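Long-range contact in endoglucanase (PDB 1VHO), which probably acts as a metal-dependent aminopeptidase of the M42 family, using two divalent metal cations per subunit: residues G245-V259 with G295-Y307. Numbering follows the deposited sequence.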
ATOM      1  N   GLY A 245      15.733   9.395  -0.772  1.00 17.15           N
ATOM      2  CA  GLY A 245      14.660  10.083  -0.061  1.00 16.27           C
ATOM      3  C   GLY A 245      13.277  10.037  -0.663  1.00 17.80           C
ATOM      4  O   GLY A 245      13.039   9.661  -1.835  1.00 17.77           O
ATOM      5  N   PRO A 246      12.276  10.451   0.127  1.00 17.95           N
ATOM      6  CA  PRO A 246      10.903  10.513  -0.285  1.00 17.32           C
ATOM      7  C   PRO A 246      10.765  11.561  -1.405  1.00 17.22           C
ATOM      8  O   PRO A 246      11.600  12.479  -1.526  1.00 15.79           O
ATOM      9  CB  PRO A 246      10.098  10.868   0.935  1.00 19.49           C
ATOM     10  CG  PRO A 246      11.074  11.474   1.885  1.00 19.00           C
ATOM     11  CD  PRO A 246      12.430  10.913   1.545  1.00 18.60           C
ATOM     12  N   VAL A 247       9.784  11.302  -2.238  1.00 15.88           N
ATOM     13  CA  VAL A 247       9.577  12.105  -3.439  1.00 17.09           C
ATOM     14  C   VAL A 247       8.382  13.029  -3.337  1.00 16.49           C
ATOM     15  O   VAL A 247       7.210  12.643  -3.207  1.00 16.36           O
ATOM     16  CB  VAL A 247       9.358  11.173  -4.656  1.00 16.39           C
ATOM     17  CG1 VAL A 247       9.334  12.013  -5.948  1.00 15.97           C
ATOM     18  CG2 VAL A 247      10.434  10.094  -4.736  1.00 15.43           C
ATOM     19  N   ILE A 248       8.703  14.343  -3.363  1.00 14.79           N
ATOM     20  CA  ILE A 248       7.649  15.333  -3.245  1.00 15.08           C
ATOM     21  C   ILE A 248       6.924  15.496  -4.579  1.00 17.34           C
ATOM     22  O   ILE A 248       7.628  15.815  -5.557  1.00 17.20           O
ATOM     23  CB  ILE A 248       8.307  16.726  -2.912  1.00 19.04           C
ATOM     24  CG1 ILE A 248       9.062  16.610  -1.577  1.00 21.40           C
ATOM     25  CG2 ILE A 248       7.225  17.789  -2.900  1.00 21.84           C
ATOM     26  CD1 ILE A 248       8.139  16.135  -0.444  1.00 21.42           C
ATOM     27  N   GLY A 249       5.630  15.310  -4.612  1.00 15.74           N
ATOM     28  CA  GLY A 249       4.812  15.515  -5.810  1.00 17.20           C
ATOM     29  C   GLY A 249       4.619  17.028  -5.995  1.00 19.22           C
ATOM     30  O   GLY A 249       4.284  17.769  -5.066  1.00 17.95           O
ATOM     31  N   LEU A 250       4.771  17.491  -7.255  1.00 18.97           N
ATOM     32  CA  LEU A 250       4.606  18.936  -7.491  1.00 21.89           C
ATOM     33  C   LEU A 250       3.538  19.196  -8.545  1.00 24.57           C
ATOM     34  O   LEU A 250       3.618  20.195  -9.282  1.00 23.66           O
ATOM     35  CB  LEU A 250       5.964  19.505  -7.957  1.00 19.63           C
ATOM     36  CG  LEU A 250       7.065  19.468  -6.902  1.00 22.29           C
ATOM     37  CD1 LEU A 250       8.441  19.735  -7.492  1.00 24.19           C
ATOM     38  CD2 LEU A 250       6.748  20.458  -5.776  1.00 22.37           C
ATOM     39  N   GLY A 251       2.578  18.288  -8.664  1.00 24.47           N
ATOM     40  CA  GLY A 251       1.512  18.411  -9.653  1.00 25.94           C
ATOM     41  C   GLY A 251       0.566  19.562  -9.391  1.00 26.39           C
ATOM     42  O   GLY A 251       0.499  20.203  -8.334  1.00 26.64           O
ATOM     43  N   PRO A 252      -0.366  19.775 -10.333  1.00 28.29           N
ATOM     44  CA  PRO A 252      -1.346  20.831 -10.211  1.00 29.72           C
ATOM     45  C   PRO A 252      -2.319  20.666  -9.059  1.00 30.44           C
ATOM     46  O   PRO A 252      -2.880  21.670  -8.613  1.00 31.66           O
ATOM     47  CB  PRO A 252      -2.088  20.817 -11.544  1.00 30.40           C
ATOM     48  CG  PRO A 252      -1.712  19.587 -12.240  1.00 29.92           C
ATOM     49  CD  PRO A 252      -0.420  19.096 -11.641  1.00 29.20           C
ATOM     50  N   VAL A 253      -2.574  19.463  -8.555  1.00 30.94           N
ATOM     51  CA  VAL A 253      -3.543  19.324  -7.446  1.00 32.18           C
ATOM     52  C   VAL A 253      -2.951  19.669  -6.096  1.00 29.57           C
ATOM     53  O   VAL A 253      -3.662  20.128  -5.197  1.00 29.48           O
ATOM     54  CB  VAL A 253      -4.137  17.901  -7.419  1.00 35.96           C
ATOM     55  CG1 VAL A 253      -4.668  17.543  -8.818  1.00 37.48           C
ATOM     56  CG2 VAL A 253      -3.134  16.857  -6.980  1.00 36.17           C
ATOM     57  N   VAL A 254      -1.609  19.584  -5.953  1.00 27.73           N
ATOM     58  CA  VAL A 254      -1.060  19.903  -4.640  1.00 26.46           C
ATOM     59  C   VAL A 254      -1.108  21.378  -4.283  1.00 28.20           C
ATOM     60  O   VAL A 254      -1.094  22.244  -5.163  1.00 26.60           O
ATOM     61  CB  VAL A 254       0.375  19.393  -4.457  1.00 26.76           C
ATOM     62  CG1 VAL A 254       0.434  17.899  -4.812  1.00 26.85           C
ATOM     63  CG2 VAL A 254       1.374  20.173  -5.289  1.00 26.06           C
ATOM     64  N   ASP A 255      -1.173  21.604  -2.972  1.00 27.45           N
ATOM     65  CA  ASP A 255      -1.130  23.007  -2.498  1.00 28.09           C
ATOM     66  C   ASP A 255       0.362  23.337  -2.423  1.00 28.14           C
ATOM     67  O   ASP A 255       1.048  22.951  -1.478  1.00 27.38           O
ATOM     68  CB  ASP A 255      -1.854  23.131  -1.190  1.00 27.39           C
ATOM     69  CG  ASP A 255      -1.912  24.542  -0.634  1.00 34.36           C
ATOM     70  OD1 ASP A 255      -0.852  25.139  -0.344  1.00 33.18           O
ATOM     71  OD2 ASP A 255      -3.031  25.049  -0.443  1.00 36.67           O
ATOM     72  N   ARG A 256       0.879  24.101  -3.409  1.00 26.54           N
ATOM     73  CA  ARG A 256       2.324  24.372  -3.436  1.00 25.81           C
ATOM     74  C   ARG A 256       2.853  25.099  -2.226  1.00 25.03           C
ATOM     75  O   ARG A 256       4.032  24.922  -1.888  1.00 22.03           O
ATOM     76  CB  ARG A 256       2.702  25.078  -4.754  1.00 25.69           C
ATOM     77  CG  ARG A 256       4.206  25.223  -4.942  1.00 26.92           C
ATOM     78  CD  ARG A 256       4.894  23.909  -5.258  1.00 25.09           C
ATOM     79  NE  ARG A 256       6.341  24.036  -5.295  1.00 26.08           N
ATOM     80  CZ  ARG A 256       7.203  24.224  -4.332  1.00 29.01           C
ATOM     81  NH1 ARG A 256       6.810  24.331  -3.052  1.00 27.64           N
ATOM     82  NH2 ARG A 256       8.512  24.290  -4.603  1.00 27.89           N
ATOM     83  N   ASN A 257       2.047  25.907  -1.551  1.00 23.90           N
ATOM     84  CA  ASN A 257       2.517  26.620  -0.353  1.00 26.35           C
ATOM     85  C   ASN A 257       2.674  25.639   0.802  1.00 24.62           C
ATOM     86  O   ASN A 257       3.604  25.733   1.589  1.00 24.96           O
ATOM     87  CB  ASN A 257       1.526  27.716   0.054  1.00 33.96           C
ATOM     88  CG  ASN A 257       1.965  28.449   1.305  1.00 44.22           C
ATOM     89  OD1 ASN A 257       1.183  28.658   2.244  1.00 50.16           O
ATOM     90  ND2 ASN A 257       3.237  28.838   1.372  1.00 49.08           N
ATOM     91  N   LEU A 258       1.723  24.735   0.968  1.00 23.39           N
ATOM     92  CA  LEU A 258       1.854  23.697   2.036  1.00 22.74           C
ATOM     93  C   LEU A 258       3.091  22.865   1.736  1.00 20.43           C
ATOM     94  O   LEU A 258       3.963  22.601   2.573  1.00 19.77           O
ATOM     95  CB  LEU A 258       0.613  22.794   1.998  1.00 24.35           C
ATOM     96  CG  LEU A 258       0.705  21.483   2.818  1.00 24.10           C
ATOM     97  CD1 LEU A 258       0.933  21.807   4.279  1.00 25.93           C
ATOM     98  CD2 LEU A 258      -0.539  20.617   2.634  1.00 21.83           C
ATOM     99  N   VAL A 259       3.267  22.555   0.431  1.00 19.51           N
ATOM    100  CA  VAL A 259       4.441  21.784   0.022  1.00 20.50           C
ATOM    101  C   VAL A 259       5.715  22.534   0.380  1.00 20.71           C
ATOM    102  O   VAL A 259       6.663  21.967   0.927  1.00 20.59           O
ATOM    103  CB  VAL A 259       4.342  21.441  -1.468  1.00 20.62           C
ATOM    104  CG1 VAL A 259       5.630  20.821  -2.015  1.00 20.65           C
ATOM    105  CG2 VAL A 259       3.165  20.464  -1.694  1.00 19.47           C
ATOM    106  N   GLY A 295     -11.833  21.695  -0.116  1.00 41.25           N
ATOM    107  CA  GLY A 295     -10.832  22.680   0.250  1.00 39.72           C
ATOM    108  C   GLY A 295      -9.706  22.221   1.150  1.00 38.03           C
ATOM    109  O   GLY A 295      -9.039  23.056   1.796  1.00 37.76           O
ATOM    110  N   VAL A 296      -9.424  20.911   1.239  1.00 35.34           N
ATOM    111  CA  VAL A 296      -8.322  20.485   2.118  1.00 33.58           C
ATOM    112  C   VAL A 296      -6.975  20.745   1.449  1.00 30.86           C
ATOM    113  O   VAL A 296      -6.769  20.202   0.356  1.00 32.12           O
ATOM    114  CB  VAL A 296      -8.458  18.981   2.455  1.00 32.41           C
ATOM    115  CG1 VAL A 296      -7.277  18.506   3.296  1.00 30.81           C
ATOM    116  CG2 VAL A 296      -9.753  18.722   3.196  1.00 31.77           C
ATOM    117  N   ARG A 297      -6.096  21.525   2.052  1.00 29.18           N
ATOM    118  CA  ARG A 297      -4.778  21.754   1.426  1.00 29.56           C
ATOM    119  C   ARG A 297      -4.060  20.380   1.422  1.00 27.93           C
ATOM    120  O   ARG A 297      -3.908  19.843   2.515  1.00 24.96           O
ATOM    121  CB  ARG A 297      -3.989  22.790   2.182  1.00 32.58           C
ATOM    122  CG  ARG A 297      -4.748  24.146   2.220  1.00 43.13           C
ATOM    123  CD  ARG A 297      -3.893  25.220   2.886  1.00 45.83           C
ATOM    124  NE  ARG A 297      -4.075  25.244   4.322  1.00 51.60           N
ATOM    125  CZ  ARG A 297      -3.384  24.567   5.221  1.00 54.93           C
ATOM    126  NH1 ARG A 297      -2.400  23.772   4.822  1.00 58.32           N
ATOM    127  NH2 ARG A 297      -3.681  24.683   6.509  1.00 57.01           N
ATOM    128  N   THR A 298      -3.647  19.925   0.249  1.00 26.94           N
ATOM    129  CA  THR A 298      -3.049  18.601   0.150  1.00 25.73           C
ATOM    130  C   THR A 298      -1.677  18.523  -0.484  1.00 24.64           C
ATOM    131  O   THR A 298      -1.252  19.304  -1.335  1.00 23.25           O
ATOM    132  CB  THR A 298      -4.009  17.666  -0.628  1.00 28.43           C
ATOM    133  OG1 THR A 298      -5.347  17.737  -0.091  1.00 30.31           O
ATOM    134  CG2 THR A 298      -3.596  16.202  -0.479  1.00 30.35           C
ATOM    135  N   SER A 299      -0.898  17.560   0.026  1.00 21.00           N
ATOM    136  CA  SER A 299       0.429  17.275  -0.470  1.00 17.80           C
ATOM    137  C   SER A 299       0.503  15.781  -0.834  1.00 20.02           C
ATOM    138  O   SER A 299      -0.113  14.978  -0.120  1.00 20.14           O
ATOM    139  CB  SER A 299       1.493  17.591   0.593  1.00 16.92           C
ATOM    140  OG  SER A 299       2.760  17.093   0.138  1.00 18.47           O
ATOM    141  N   LEU A 300       1.214  15.428  -1.886  1.00 19.53           N
ATOM    142  CA  LEU A 300       1.432  14.048  -2.287  1.00 19.47           C
ATOM    143  C   LEU A 300       2.917  13.741  -2.082  1.00 18.93           C
ATOM    144  O   LEU A 300       3.782  14.491  -2.537  1.00 16.94           O
ATOM    145  CB  LEU A 300       1.108  13.807  -3.757  1.00 18.96           C
ATOM    146  CG  LEU A 300       1.418  12.360  -4.264  1.00 22.60           C
ATOM    147  CD1 LEU A 300       0.293  11.465  -3.729  1.00 21.29           C
ATOM    148  CD2 LEU A 300       1.432  12.407  -5.778  1.00 26.51           C
ATOM    149  N   ILE A 301       3.239  12.721  -1.288  1.00 17.14           N
ATOM    150  CA  ILE A 301       4.633  12.353  -1.043  1.00 15.00           C
ATOM    151  C   ILE A 301       4.750  10.843  -1.299  1.00 16.66           C
ATOM    152  O   ILE A 301       3.955  10.087  -0.733  1.00 16.39           O
ATOM    153  CB  ILE A 301       5.166  12.729   0.334  1.00 17.27           C
ATOM    154  CG1 ILE A 301       4.938  14.230   0.630  1.00 17.43           C
ATOM    155  CG2 ILE A 301       6.673  12.459   0.427  1.00 12.85           C
ATOM    156  CD1 ILE A 301       5.249  14.678   2.011  1.00 17.74           C
ATOM    157  N   SER A 302       5.758  10.448  -2.034  1.00 14.81           N
ATOM    158  CA  SER A 302       5.939   9.084  -2.452  1.00 15.85           C
ATOM    159  C   SER A 302       7.244   8.433  -2.051  1.00 16.57           C
ATOM    160  O   SER A 302       8.284   9.083  -1.949  1.00 15.86           O
ATOM    161  CB  SER A 302       5.886   9.005  -4.019  1.00 15.40           C
ATOM    162  OG  SER A 302       4.568   9.395  -4.451  1.00 19.25           O
ATOM    163  N   ILE A 303       7.146   7.099  -1.882  1.00 14.56           N
ATOM    164  CA  ILE A 303       8.334   6.285  -1.592  1.00 14.93           C
ATOM    165  C   ILE A 303       8.843   5.687  -2.914  1.00 16.03           C
ATOM    166  O   ILE A 303       8.038   5.120  -3.682  1.00 16.22           O
ATOM    167  CB  ILE A 303       7.915   5.152  -0.631  1.00 13.54           C
ATOM    168  CG1 ILE A 303       7.659   5.699   0.784  1.00 17.46           C
ATOM    169  CG2 ILE A 303       9.007   4.065  -0.583  1.00 14.50           C
ATOM    170  CD1 ILE A 303       8.835   6.371   1.473  1.00 19.44           C
ATOM    171  N   PRO A 304      10.119   5.818  -3.244  1.00 15.13           N
ATOM    172  CA  PRO A 304      10.684   5.253  -4.465  1.00 16.13           C
ATOM    173  C   PRO A 304      10.534   3.722  -4.410  1.00 15.03           C
ATOM    174  O   PRO A 304      10.794   3.123  -3.360  1.00 14.96           O
ATOM    175  CB  PRO A 304      12.187   5.560  -4.405  1.00 15.95           C
ATOM    176  CG  PRO A 304      12.217   6.812  -3.522  1.00 14.81           C
ATOM    177  CD  PRO A 304      11.170   6.504  -2.453  1.00 15.66           C
ATOM    178  N   LEU A 305      10.039   3.170  -5.493  1.00 15.51           N
ATOM    179  CA  LEU A 305       9.876   1.683  -5.494  1.00 15.88           C
ATOM    180  C   LEU A 305      10.334   1.184  -6.836  1.00 18.59           C
ATOM    181  O   LEU A 305      10.018   1.766  -7.876  1.00 19.92           O
ATOM    182  CB  LEU A 305       8.397   1.413  -5.196  1.00 19.55           C
ATOM    183  CG  LEU A 305       7.912  -0.033  -5.184  1.00 23.63           C
ATOM    184  CD1 LEU A 305       6.635  -0.094  -4.345  1.00 20.72           C
ATOM    185  CD2 LEU A 305       7.621  -0.549  -6.597  1.00 25.39           C
ATOM    186  N   LYS A 306      11.059   0.074  -6.872  1.00 17.51           N
ATOM    187  CA  LYS A 306      11.498  -0.467  -8.168  1.00 19.81           C
ATOM    188  C   LYS A 306      10.735  -1.733  -8.472  1.00 20.10           C
ATOM    189  O   LYS A 306      10.328  -2.464  -7.556  1.00 19.34           O
ATOM    190  CB  LYS A 306      13.014  -0.695  -8.025  1.00 22.17           C
ATOM    191  CG  LYS A 306      13.785  -0.816  -9.330  1.00 33.05           C
ATOM    192  CD  LYS A 306      15.285  -0.919  -9.026  1.00 35.60           C
ATOM    193  CE  LYS A 306      16.129  -0.422 -10.178  1.00 42.61           C
ATOM    194  NZ  LYS A 306      16.237  -1.417 -11.283  1.00 46.53           N
ATOM    195  N   TYR A 307      10.484  -2.049  -9.736  1.00 21.43           N
ATOM    196  CA  TYR A 307       9.805  -3.278 -10.155  1.00 24.19           C
ATOM    197  C   TYR A 307       8.330  -3.258  -9.774  1.00 26.00           C
ATOM    198  O   TYR A 307       7.719  -4.215  -9.314  1.00 26.36           O
ATOM    199  CB  TYR A 307      10.505  -4.565  -9.699  1.00 24.09           C
ATOM    200  CG  TYR A 307      12.006  -4.516  -9.916  1.00 27.17           C
ATOM    201  CD1 TYR A 307      12.562  -4.369 -11.170  1.00 28.74           C
ATOM    202  CD2 TYR A 307      12.850  -4.557  -8.799  1.00 28.79           C
ATOM    203  CE1 TYR A 307      13.953  -4.290 -11.320  1.00 29.96           C
ATOM    204  CE2 TYR A 307      14.220  -4.469  -8.932  1.00 31.30           C
ATOM    205  CZ  TYR A 307      14.756  -4.322 -10.200  1.00 32.39           C
ATOM    206  OH  TYR A 307      16.120  -4.244 -10.330  1.00 34.65           O
TER
HETATM  207  O   HOH W   1       5.138  12.070  -4.981  1.00 19.14           O
HETATM  208  O   HOH W   2       3.487  17.165  -2.560  1.00 16.26           O
HETATM  209  O   HOH W   3      -4.293  20.862  -2.404  1.00 31.43           O
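The short strand 247-249 pairs antiparallel with strand 297-304 in the mixed sheet of the M42 peptidase domain, and the chain then swings out and returns to the longer strand, so that the start of helix 256-268 also leans on it. V247 and S302 form the hydrogen-bonded pair: V247 N donates to S302 O at 2.7 Å, and S302 N returns the bond to V247 O. G249 N adds a third rung to L300 O. Strand 247-249 ends there, and a water bridges G249 O, L300 O and S299 OG. On the face of V247, with CG1 of V247 anti to the backbone N (chi1 -172°), V247 CG2 lies beside that N and packs on P304 CG at 3.9 Å. S302 on this same face touches D227, a predicted zinc ligand, so the pairing borders the probable metal site. On the other face I248 and I301 lie alongside each other, I248 CD1 against I301 CG1, while P246 CB meets I301 CG2; L323 of helix 317-333 packs on both P246 and I301. Farther along, the chain rejoins strand 297-304 where D255 N bonds T298 O at 2.8 Å, fixing the N-cap of the helix to the strand. The D255 carboxylate crosses the aliphatic part of R297, D255 OD2 lying 3.3 Å from R297 CG, while D255 OD1 accepts from L258 N. Were D255 an alanine, L258 N would probably lose its cap and the R297 methylenes the carboxylate beside them. L258 CD1 sits at the edge of the R297 guanidinium, in its plane, 3.9 Å from R297 NH1.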